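Local coordinates for GTP pyrophosphokinase YjbM (Bacillus subtilis, PDB 5DEC), which catalyses pyrophosphate transfer from ATP to GDP or GTP, producing the stringent-response alarmones ppGpp and pppGpp as an allosterically regulated homotetramer, at residues B[82-93]-B[145-155]; B[105-114]-B[125-133]. All blocks are in the same frame, centred on the assembly; numbering follows the deposited sequence.

Contact 1. Residues B[82-93]-B[145-155]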
loop_
_atom_site.group_PDB
_atom_site.type_symbol
_atom_site.label_atom_id
_atom_site.label_comp_id
_atom_site.label_asym_id
_atom_site.label_seq_id
_atom_site.Cartn_x
_atom_site.Cartn_y
_atom_site.Cartn_z
ATOM N N GLY B 82 12.916 7.125 11.593
ATOM C CA GLY B 82 13.655 7.858 10.569
ATOM C C GLY B 82 12.963 7.879 9.221
ATOM O O GLY B 82 12.342 6.898 8.812
ATOM N N LEU B 83 13.070 9.000 8.512
ATOM C CA LEU B 83 12.624 9.042 7.127
ATOM C C LEU B 83 13.765 9.481 6.242
ATOM O O LEU B 83 14.716 10.126 6.699
ATOM C CB LEU B 83 11.427 9.970 6.922
ATOM C CG LEU B 83 10.108 9.287 7.291
ATOM C CD1 LEU B 83 9.801 9.523 8.761
ATOM C CD2 LEU B 83 8.977 9.720 6.397
ATOM N N ARG B 84 13.689 9.114 4.973
ATOM C CA ARG B 84 14.678 9.608 4.026
ATOM C C ARG B 84 13.957 10.166 2.839
ATOM O O ARG B 84 13.059 9.516 2.278
ATOM C CB ARG B 84 15.650 8.513 3.606
ATOM C CG ARG B 84 16.382 7.980 4.825
ATOM C CD ARG B 84 17.656 7.243 4.523
ATOM N NE ARG B 84 18.316 6.931 5.787
ATOM C CZ ARG B 84 19.103 5.883 5.989
ATOM N NH1 ARG B 84 19.372 5.051 4.991
ATOM N NH2 ARG B 84 19.650 5.691 7.185
ATOM N N ILE B 85 14.346 11.379 2.469
ATOM C CA ILE B 85 13.748 12.044 1.329
ATOM C C ILE B 85 14.834 12.105 0.254
ATOM O O ILE B 85 15.899 12.665 0.496
ATOM C CB ILE B 85 13.259 13.466 1.687
ATOM C CG1 ILE B 85 12.215 13.417 2.820
ATOM C CG2 ILE B 85 12.682 14.138 0.464
ATOM C CD1 ILE B 85 11.775 14.832 3.324
ATOM N N MET B 86 14.562 11.526 -0.916
ATOM C CA MET B 86 15.539 11.498 -2.012
ATOM C C MET B 86 15.150 12.521 -3.076
ATOM O O MET B 86 13.997 12.562 -3.500
ATOM C CB MET B 86 15.615 10.106 -2.640
ATOM C CG MET B 86 16.784 9.277 -2.131
ATOM S SD MET B 86 16.746 9.024 -0.343
ATOM C CE MET B 86 15.335 7.953 -0.169
ATOM N N CYS B 87 16.117 13.331 -3.493
ATOM C CA CYS B 87 15.891 14.381 -4.481
ATOM C C CYS B 87 16.760 14.163 -5.718
ATOM O O CYS B 87 17.852 13.629 -5.617
ATOM C CB CYS B 87 16.203 15.754 -3.872
ATOM S SG CYS B 87 15.449 16.046 -2.259
ATOM N N GLN B 88 16.288 14.622 -6.869
ATOM C CA GLN B 88 17.039 14.517 -8.116
ATOM C C GLN B 88 18.263 15.411 -8.147
ATOM O O GLN B 88 19.341 14.981 -8.555
ATOM C CB GLN B 88 16.121 14.867 -9.268
ATOM C CG GLN B 88 16.532 14.341 -10.601
ATOM C CD GLN B 88 15.357 14.307 -11.547
ATOM O OE1 GLN B 88 14.792 15.342 -11.877
ATOM N NE2 GLN B 88 14.961 13.111 -11.960
ATOM N N PHE B 89 18.097 16.659 -7.724
ATOM C CA PHE B 89 19.171 17.656 -7.812
ATOM C C PHE B 89 19.575 18.190 -6.438
ATOM O O PHE B 89 18.749 18.273 -5.519
ATOM C CB PHE B 89 18.747 18.838 -8.701
ATOM C CG PHE B 89 18.406 18.446 -10.103
ATOM C CD1 PHE B 89 19.407 18.225 -11.039
ATOM C CD2 PHE B 89 17.081 18.276 -10.489
ATOM C CE1 PHE B 89 19.088 17.857 -12.346
ATOM C CE2 PHE B 89 16.756 17.900 -11.795
ATOM C CZ PHE B 89 17.759 17.688 -12.723
ATOM N N VAL B 90 20.842 18.567 -6.305
ATOM C CA VAL B 90 21.339 19.155 -5.074
ATOM C C VAL B 90 20.505 20.371 -4.641
ATOM O O VAL B 90 20.235 20.544 -3.444
ATOM C CB VAL B 90 22.827 19.556 -5.221
ATOM C CG1 VAL B 90 23.267 20.438 -4.077
ATOM C CG2 VAL B 90 23.696 18.314 -5.301
ATOM N N ASP B 91 20.069 21.192 -5.602
ATOM C CA ASP B 91 19.292 22.394 -5.259
ATOM C C ASP B 91 17.886 22.044 -4.751
ATOM O O ASP B 91 17.238 22.845 -4.075
ATOM C CB ASP B 91 19.200 23.342 -6.449
ATOM C CG ASP B 91 19.147 24.803 -6.025
ATOM O OD1 ASP B 91 18.065 25.268 -5.601
ATOM O OD2 ASP B 91 20.200 25.478 -6.088
ATOM N N ASP B 92 17.417 20.845 -5.072
ATOM C CA ASP B 92 16.144 20.386 -4.536
ATOM C C ASP B 92 16.193 20.261 -3.027
ATOM O O ASP B 92 15.164 20.366 -2.367
ATOM C CB ASP B 92 15.738 19.045 -5.141
ATOM C CG ASP B 92 15.321 19.167 -6.578
ATOM O OD1 ASP B 92 14.849 20.266 -6.945
ATOM O OD2 ASP B 92 15.446 18.166 -7.327
ATOM N N ILE B 93 17.381 20.020 -2.481
ATOM C CA ILE B 93 17.507 19.785 -1.047
ATOM C C ILE B 93 17.144 21.037 -0.238
ATOM O O ILE B 93 16.390 20.958 0.720
ATOM C CB ILE B 93 18.914 19.296 -0.702
ATOM C CG1 ILE B 93 19.107 17.912 -1.317
ATOM C CG2 ILE B 93 19.115 19.204 0.808
ATOM C CD1 ILE B 93 20.492 17.384 -1.191
ATOM N N VAL B 145 11.660 12.294 15.406
ATOM C CA VAL B 145 11.796 11.618 14.126
ATOM C C VAL B 145 12.935 12.261 13.362
ATOM O O VAL B 145 12.929 13.480 13.157
ATOM C CB VAL B 145 10.522 11.717 13.268
ATOM C CG1 VAL B 145 10.699 10.950 11.972
ATOM C CG2 VAL B 145 9.278 11.211 14.057
ATOM N N GLU B 146 13.907 11.461 12.942
ATOM C CA GLU B 146 14.988 11.995 12.116
ATOM C C GLU B 146 14.565 12.009 10.650
ATOM O O GLU B 146 14.038 11.027 10.140
ATOM C CB GLU B 146 16.259 11.168 12.263
ATOM C CG GLU B 146 17.400 11.687 11.393
ATOM C CD GLU B 146 18.575 10.719 11.358
ATOM O OE1 GLU B 146 18.544 9.791 10.518
ATOM O OE2 GLU B 146 19.502 10.870 12.180
ATOM N N ILE B 147 14.780 13.129 9.973
ATOM C CA ILE B 147 14.495 13.198 8.545
ATOM C C ILE B 147 15.808 13.527 7.828
ATOM O O ILE B 147 16.422 14.549 8.111
ATOM C CB ILE B 147 13.469 14.279 8.190
ATOM C CG1 ILE B 147 12.156 14.088 8.957
ATOM C CG2 ILE B 147 13.222 14.283 6.663
ATOM C CD1 ILE B 147 11.111 15.135 8.626
ATOM N N GLN B 148 16.258 12.654 6.937
ATOM C CA GLN B 148 17.431 12.968 6.112
ATOM C C GLN B 148 17.010 13.334 4.700
ATOM O O GLN B 148 16.031 12.800 4.187
ATOM C CB GLN B 148 18.414 11.806 6.054
ATOM C CG GLN B 148 18.914 11.311 7.396
ATOM C CD GLN B 148 20.101 10.369 7.232
ATOM O OE1 GLN B 148 20.828 10.440 6.237
ATOM N NE2 GLN B 148 20.265 9.451 8.174
ATOM N N ILE B 149 17.720 14.282 4.090
ATOM C CA ILE B 149 17.441 14.668 2.718
ATOM C C ILE B 149 18.724 14.410 1.894
ATOM O O ILE B 149 19.792 14.864 2.276
ATOM C CB ILE B 149 17.022 16.135 2.631
ATOM C CG1 ILE B 149 16.035 16.468 3.774
ATOM C CG2 ILE B 149 16.419 16.460 1.234
ATOM C CD1 ILE B 149 15.686 17.943 3.830
ATOM N N ARG B 150 18.601 13.680 0.791
ATOM C CA ARG B 150 19.759 13.229 0.015
ATOM C C ARG B 150 19.464 13.286 -1.456
ATOM O O ARG B 150 18.329 13.075 -1.849
ATOM C CB ARG B 150 20.117 11.774 0.358
ATOM C CG ARG B 150 20.417 11.467 1.803
ATOM C CD ARG B 150 20.524 9.964 1.977
ATOM N NE ARG B 150 21.115 9.587 3.252
ATOM C CZ ARG B 150 21.346 8.335 3.616
ATOM N NH1 ARG B 150 21.037 7.343 2.792
ATOM N NH2 ARG B 150 21.913 8.078 4.785
ATOM N N THR B 151 20.476 13.509 -2.292
ATOM C CA THR B 151 20.271 13.235 -3.710
ATOM C C THR B 151 20.261 11.732 -3.905
ATOM O O THR B 151 20.676 10.983 -3.016
ATOM C CB THR B 151 21.350 13.857 -4.635
ATOM O OG1 THR B 151 22.634 13.333 -4.277
ATOM C CG2 THR B 151 21.385 15.385 -4.501
ATOM N N LEU B 152 19.782 11.301 -5.066
ATOM C CA LEU B 152 19.791 9.901 -5.446
ATOM C C LEU B 152 21.204 9.302 -5.364
ATOM O O LEU B 152 21.389 8.185 -4.875
ATOM C CB LEU B 152 19.225 9.741 -6.866
ATOM C CG LEU B 152 17.745 10.127 -7.064
ATOM C CD1 LEU B 152 17.341 10.191 -8.551
ATOM C CD2 LEU B 152 16.848 9.164 -6.314
ATOM N N ALA B 153 22.188 10.046 -5.861
ATOM C CA ALA B 153 23.566 9.580 -5.905
ATOM C C ALA B 153 24.181 9.475 -4.508
ATOM O O ALA B 153 24.885 8.513 -4.204
ATOM C CB ALA B 153 24.398 10.508 -6.789
ATOM N N MET B 154 23.918 10.475 -3.662
ATOM C CA MET B 154 24.278 10.424 -2.236
ATOM C C MET B 154 23.660 9.208 -1.552
ATOM O O MET B 154 24.294 8.541 -0.735
ATOM C CB MET B 154 23.776 11.682 -1.515
ATOM C CG MET B 154 24.462 12.963 -1.916
ATOM S SD MET B 154 23.503 14.428 -1.447
ATOM C CE MET B 154 23.201 14.240 0.246
ATOM N N ASN B 155 22.385 8.973 -1.823
ATOM C CA ASN B 155 21.698 7.870 -1.177
ATOM C C ASN B 155 22.306 6.538 -1.622
ATOM O O ASN B 155 22.487 5.614 -0.826
ATOM C CB ASN B 155 20.194 7.897 -1.492
ATOM C CG ASN B 155 19.433 6.804 -0.760
ATOM O OD1 ASN B 155 19.498 6.716 0.461
ATOM N ND2 ASN B 155 18.675 6.004 -1.495
HETATM O O HOH W 1 16.616 8.925 8.604
HETATM O O HOH W 2 18.326 4.974 2.192
#
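CG sits anti to the carbonyl carbon in both Arg84 (chi1 -60°) and Arg150 (chi1 -57°), and both chains run extended to NE, bringing the two guanidinium groups together above one face of the sheet. NH2 of Arg150 lies over the centre of the Arg84 group, the planes 31° apart, with Arg84 NH1 3.6 Å from Arg150 NH1. Asn155 OD1 serves both cations: Arg150 NH1 donates to it at 2.9 Å, and a water links it to Arg84 NH1. Met86 lays SD 3.5 Å from Asn155 CG. Gln148 OE1 takes two weak bonds from Arg150 and a further one from Ser125, while its NE2 donates 2.9 Å to Glu146 OE1 from above the carboxylate plane. On the other face, Ile85 CD1 packs 3.7 Å from Ile147 CG2, and Ile149 CG2 meets Cys87 SG and Ile93 CG2. At the strand's end, in the N-cap position, Thr151 OG1 accepts from Met154 N at 3.2 Å in a capping box and also bonds to Asp191. Five backbone bonds join the parallel strands, and a sixth runs from Leu152 N, starting the helix, to Cys87 O. The polar face of this central RelA/SpoT synthetase pair carries the ATP-binding Arg84 and probable proton acceptor Glu146.

Contact 2. Residues B[105-114]-B[125-133]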
loop_
_atom_site.group_PDB
_atom_site.type_symbol
_atom_site.label_atom_id
_atom_site.label_comp_id
_atom_site.label_asym_id
_atom_site.label_seq_id
_atom_site.Cartn_x
_atom_site.Cartn_y
_atom_site.Cartn_z
ATOM N N ASP B 105 2.607 21.106 11.161
ATOM C CA ASP B 105 2.136 19.865 11.783
ATOM C C ASP B 105 3.251 19.139 12.539
ATOM O O ASP B 105 3.060 18.029 13.035
ATOM C CB ASP B 105 1.473 18.927 10.758
ATOM C CG ASP B 105 2.331 18.652 9.534
ATOM O OD1 ASP B 105 3.317 19.378 9.275
ATOM O OD2 ASP B 105 1.983 17.693 8.811
ATOM N N PHE B 106 4.406 19.791 12.639
ATOM C CA PHE B 106 5.457 19.381 13.568
ATOM C C PHE B 106 6.377 20.569 13.793
ATOM O O PHE B 106 6.176 21.629 13.202
ATOM C CB PHE B 106 6.241 18.143 13.062
ATOM C CG PHE B 106 6.768 18.263 11.649
ATOM C CD1 PHE B 106 7.819 19.121 11.351
ATOM C CD2 PHE B 106 6.248 17.469 10.629
ATOM C CE1 PHE B 106 8.324 19.228 10.061
ATOM C CE2 PHE B 106 6.751 17.572 9.322
ATOM C CZ PHE B 106 7.796 18.453 9.047
ATOM N N THR B 107 7.375 20.406 14.654
ATOM C CA THR B 107 8.374 21.441 14.845
ATOM C C THR B 107 9.780 20.867 14.684
ATOM O O THR B 107 10.073 19.771 15.152
ATOM C CB THR B 107 8.244 22.121 16.234
ATOM O OG1 THR B 107 8.497 21.166 17.271
ATOM C CG2 THR B 107 6.847 22.708 16.419
ATOM N N VAL B 108 10.646 21.621 14.016
ATOM C CA VAL B 108 12.031 21.219 13.831
ATOM C C VAL B 108 12.830 21.576 15.080
ATOM O O VAL B 108 12.778 22.708 15.547
ATOM C CB VAL B 108 12.637 21.883 12.580
ATOM C CG1 VAL B 108 14.116 21.536 12.440
ATOM C CG2 VAL B 108 11.827 21.478 11.314
ATOM N N VAL B 109 13.530 20.598 15.646
ATOM C CA VAL B 109 14.265 20.823 16.893
ATOM C C VAL B 109 15.773 20.698 16.742
ATOM O O VAL B 109 16.517 21.067 17.650
ATOM C CB VAL B 109 13.801 19.854 18.011
ATOM C CG1 VAL B 109 12.365 20.161 18.404
ATOM C CG2 VAL B 109 13.949 18.405 17.566
ATOM N N ASP B 110 16.229 20.174 15.608
ATOM C CA ASP B 110 17.664 20.050 15.378
ATOM C C ASP B 110 17.948 19.876 13.890
ATOM O O ASP B 110 17.061 19.492 13.119
ATOM C CB ASP B 110 18.231 18.865 16.168
ATOM C CG ASP B 110 19.750 18.922 16.324
ATOM O OD1 ASP B 110 20.343 20.012 16.163
ATOM O OD2 ASP B 110 20.351 17.864 16.605
ATOM N N GLN B 111 19.185 20.158 13.494
ATOM C CA GLN B 111 19.609 19.955 12.115
ATOM C C GLN B 111 21.129 19.852 12.015
ATOM O O GLN B 111 21.840 20.357 12.877
ATOM C CB GLN B 111 19.090 21.091 11.231
ATOM C CG GLN B 111 19.717 22.455 11.496
ATOM C CD GLN B 111 19.263 23.498 10.487
ATOM O OE1 GLN B 111 19.347 23.281 9.274
ATOM N NE2 GLN B 111 18.767 24.628 10.982
ATOM N N ARG B 112 21.624 19.191 10.973
ATOM C CA ARG B 112 23.058 19.194 10.714
ATOM C C ARG B 112 23.307 18.866 9.246
ATOM O O ARG B 112 22.670 17.976 8.672
ATOM C CB ARG B 112 23.797 18.225 11.642
ATOM C CG ARG B 112 25.301 18.161 11.376
ATOM C CD ARG B 112 26.026 17.265 12.373
ATOM N NE ARG B 112 27.465 17.212 12.110
ATOM C CZ ARG B 112 28.345 16.607 12.900
ATOM N NH1 ARG B 112 27.936 16.007 14.011
ATOM N NH2 ARG B 112 29.636 16.614 12.591
ATOM N N ASP B 113 24.261 19.580 8.654
ATOM C CA ASP B 113 24.460 19.575 7.209
ATOM C C ASP B 113 25.790 18.931 6.822
ATOM O O ASP B 113 26.837 19.575 6.874
ATOM C CB ASP B 113 24.383 21.014 6.677
ATOM C CG ASP B 113 24.327 21.086 5.157
ATOM O OD1 ASP B 113 24.225 20.028 4.505
ATOM O OD2 ASP B 113 24.359 22.210 4.614
ATOM N N TYR B 114 25.747 17.657 6.433
ATOM C CA TYR B 114 26.950 16.990 5.937
ATOM C C TYR B 114 27.109 17.170 4.426
ATOM O O TYR B 114 27.949 16.526 3.799
ATOM C CB TYR B 114 26.916 15.486 6.242
ATOM C CG TYR B 114 26.804 15.092 7.696
ATOM C CD1 TYR B 114 25.569 15.026 8.329
ATOM C CD2 TYR B 114 27.937 14.773 8.436
ATOM C CE1 TYR B 114 25.466 14.651 9.659
ATOM C CE2 TYR B 114 27.845 14.402 9.767
ATOM C CZ TYR B 114 26.609 14.341 10.374
ATOM O OH TYR B 114 26.518 13.971 11.698
ATOM N N SER B 125 24.848 14.041 3.162
ATOM C CA SER B 125 23.434 13.990 3.576
ATOM C C SER B 125 23.062 15.208 4.425
ATOM O O SER B 125 23.890 15.730 5.172
ATOM C CB SER B 125 23.130 12.701 4.358
ATOM O OG SER B 125 21.745 12.553 4.643
ATOM N N TYR B 126 21.831 15.689 4.289
ATOM C CA TYR B 126 21.350 16.703 5.220
ATOM C C TYR B 126 20.427 16.069 6.255
ATOM O O TYR B 126 19.506 15.341 5.892
ATOM C CB TYR B 126 20.615 17.807 4.481
ATOM C CG TYR B 126 20.014 18.840 5.399
ATOM C CD1 TYR B 126 20.767 19.912 5.854
ATOM C CD2 TYR B 126 18.685 18.742 5.815
ATOM C CE1 TYR B 126 20.216 20.863 6.691
ATOM C CE2 TYR B 126 18.131 19.684 6.654
ATOM C CZ TYR B 126 18.900 20.742 7.086
ATOM O OH TYR B 126 18.347 21.688 7.914
ATOM N N HIS B 127 20.644 16.368 7.533
ATOM C CA HIS B 127 19.801 15.809 8.578
ATOM C C HIS B 127 18.997 16.882 9.288
ATOM O O HIS B 127 19.500 17.978 9.569
ATOM C CB HIS B 127 20.629 15.064 9.635
ATOM C CG HIS B 127 21.401 13.900 9.115
ATOM N ND1 HIS B 127 21.882 12.905 9.938
ATOM C CD2 HIS B 127 21.763 13.544 7.853
ATOM C CE1 HIS B 127 22.522 12.003 9.217
ATOM N NE2 HIS B 127 22.461 12.371 7.945
ATOM N N LEU B 128 17.743 16.568 9.587
ATOM C CA LEU B 128 17.045 17.342 10.603
ATOM C C LEU B 128 16.229 16.417 11.500
ATOM O O LEU B 128 15.952 15.273 11.152
ATOM C CB LEU B 128 16.180 18.429 9.982
ATOM C CG LEU B 128 15.080 18.117 8.990
ATOM C CD1 LEU B 128 13.779 17.873 9.699
ATOM C CD2 LEU B 128 14.946 19.316 8.084
ATOM N N VAL B 129 15.864 16.918 12.667
ATOM C CA VAL B 129 15.100 16.135 13.619
ATOM C C VAL B 129 13.841 16.915 13.942
ATOM O O VAL B 129 13.930 18.089 14.266
ATOM C CB VAL B 129 15.887 15.887 14.915
ATOM C CG1 VAL B 129 15.037 15.094 15.883
ATOM C CG2 VAL B 129 17.214 15.163 14.617
ATOM N N VAL B 130 12.678 16.278 13.855
ATOM C CA VAL B 130 11.435 16.971 14.173
ATOM C C VAL B 130 10.781 16.371 15.400
ATOM O O VAL B 130 10.986 15.194 15.725
ATOM C CB VAL B 130 10.396 16.920 13.005
ATOM C CG1 VAL B 130 10.973 17.473 11.711
ATOM C CG2 VAL B 130 9.891 15.504 12.788
ATOM N N LEU B 131 9.980 17.184 16.079
ATOM C CA LEU B 131 9.178 16.687 17.175
ATOM C C LEU B 131 7.737 16.565 16.674
ATOM O O LEU B 131 7.084 17.573 16.385
ATOM C CB LEU B 131 9.287 17.625 18.381
ATOM C CG LEU B 131 8.727 17.104 19.706
ATOM C CD1 LEU B 131 9.506 15.877 20.139
ATOM C CD2 LEU B 131 8.785 18.199 20.798
ATOM N N TYR B 132 7.256 15.328 16.548
ATOM C CA TYR B 132 5.956 15.063 15.925
ATOM C C TYR B 132 4.899 14.795 17.005
ATOM O O TYR B 132 5.043 13.837 17.778
ATOM C CB TYR B 132 6.049 13.855 14.959
ATOM C CG TYR B 132 4.780 13.625 14.155
ATOM C CD1 TYR B 132 4.465 14.449 13.088
ATOM C CD2 TYR B 132 3.899 12.598 14.473
ATOM C CE1 TYR B 132 3.310 14.262 12.349
ATOM C CE2 TYR B 132 2.732 12.403 13.744
ATOM C CZ TYR B 132 2.445 13.247 12.678
ATOM O OH TYR B 132 1.298 13.091 11.928
ATOM N N PRO B 133 3.839 15.634 17.052
ATOM C CA PRO B 133 2.766 15.550 18.058
ATOM C C PRO B 133 1.745 14.474 17.706
ATOM O O PRO B 133 0.651 14.771 17.213
ATOM C CB PRO B 133 2.131 16.937 18.010
ATOM C CG PRO B 133 2.293 17.342 16.565
ATOM C CD PRO B 133 3.633 16.766 16.128
HETATM O O HOH W 3 5.781 19.366 17.927
#
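Tyr114 turns the edge of its ring to the face of His127, in a T-shaped (edge-to-face) pair near one end of an antiparallel strand pair that a classic beta bulge interrupts further along. The bulge sets Val109 and Asp110 both opposite Val129: Val109 N donates 2.9 Å to Val129 O, Asp110 N reaches the same oxygen only weakly, and Val129 N returns a bond to Asp110 O. His127 can be followed outward. Its CB rests 3.7 Å from Arg112 O, whose strand pairs with it through two backbone hydrogen bonds. With CG anti to the carbonyl carbon (chi1 -61°), the imidazole is carried to Tyr114. CG then lies 4.2 Å from Tyr114 CE1, ND1 and CE1 are each slightly nearer to that same atom, CD2 faces Tyr114 CD1, and NE2, at the tip, is hydrogen-bonded to the hydroxyl of Tyr123. CE1 of Tyr114 thus stands over the centre of the imidazole, the ring planes 54° apart. With an alanine at His127, the Tyr114 edge would probably lose the face it leans on, the Tyr123 hydroxyl would lose a partner, and the product-binding site, to which His127 and Arg112 both belong, would be disturbed. At the same end, on the opposite face of the sheet, Tyr126 presents its ring edge to Asp113, with CD1 3.7 Å from OD1, which accepts from Ile115 N. Past the bulge, Val108 CG2 approaches Val130 CG1. Beside it, Phe106 brings both CD1 and CE1 to within 3.6 Å of Val130 CG1.

How the contacts relate
Read from the N terminus, the chain shows how a mixed sheet can be assembled out of sequence order. Helix 11-38 precedes edge strand 49-54, and helix 57-66 leads on to strand 81-87. Helix 90-102 then carries the chain to strand 107-113 at the other margin. The chain turns back, and contact 2 closes a short loop of ten residues by setting strand 126-136 beside it. A tight connection brings in strand 139-151, which contact 1 joins to strand 81-87, closing a larger loop of 51 residues that contains all of contact 2. The two contacts meet between strands 126-136 and 139-151, where Ile147 N and Ile149 N probably bond to Leu128 O and Tyr126 O.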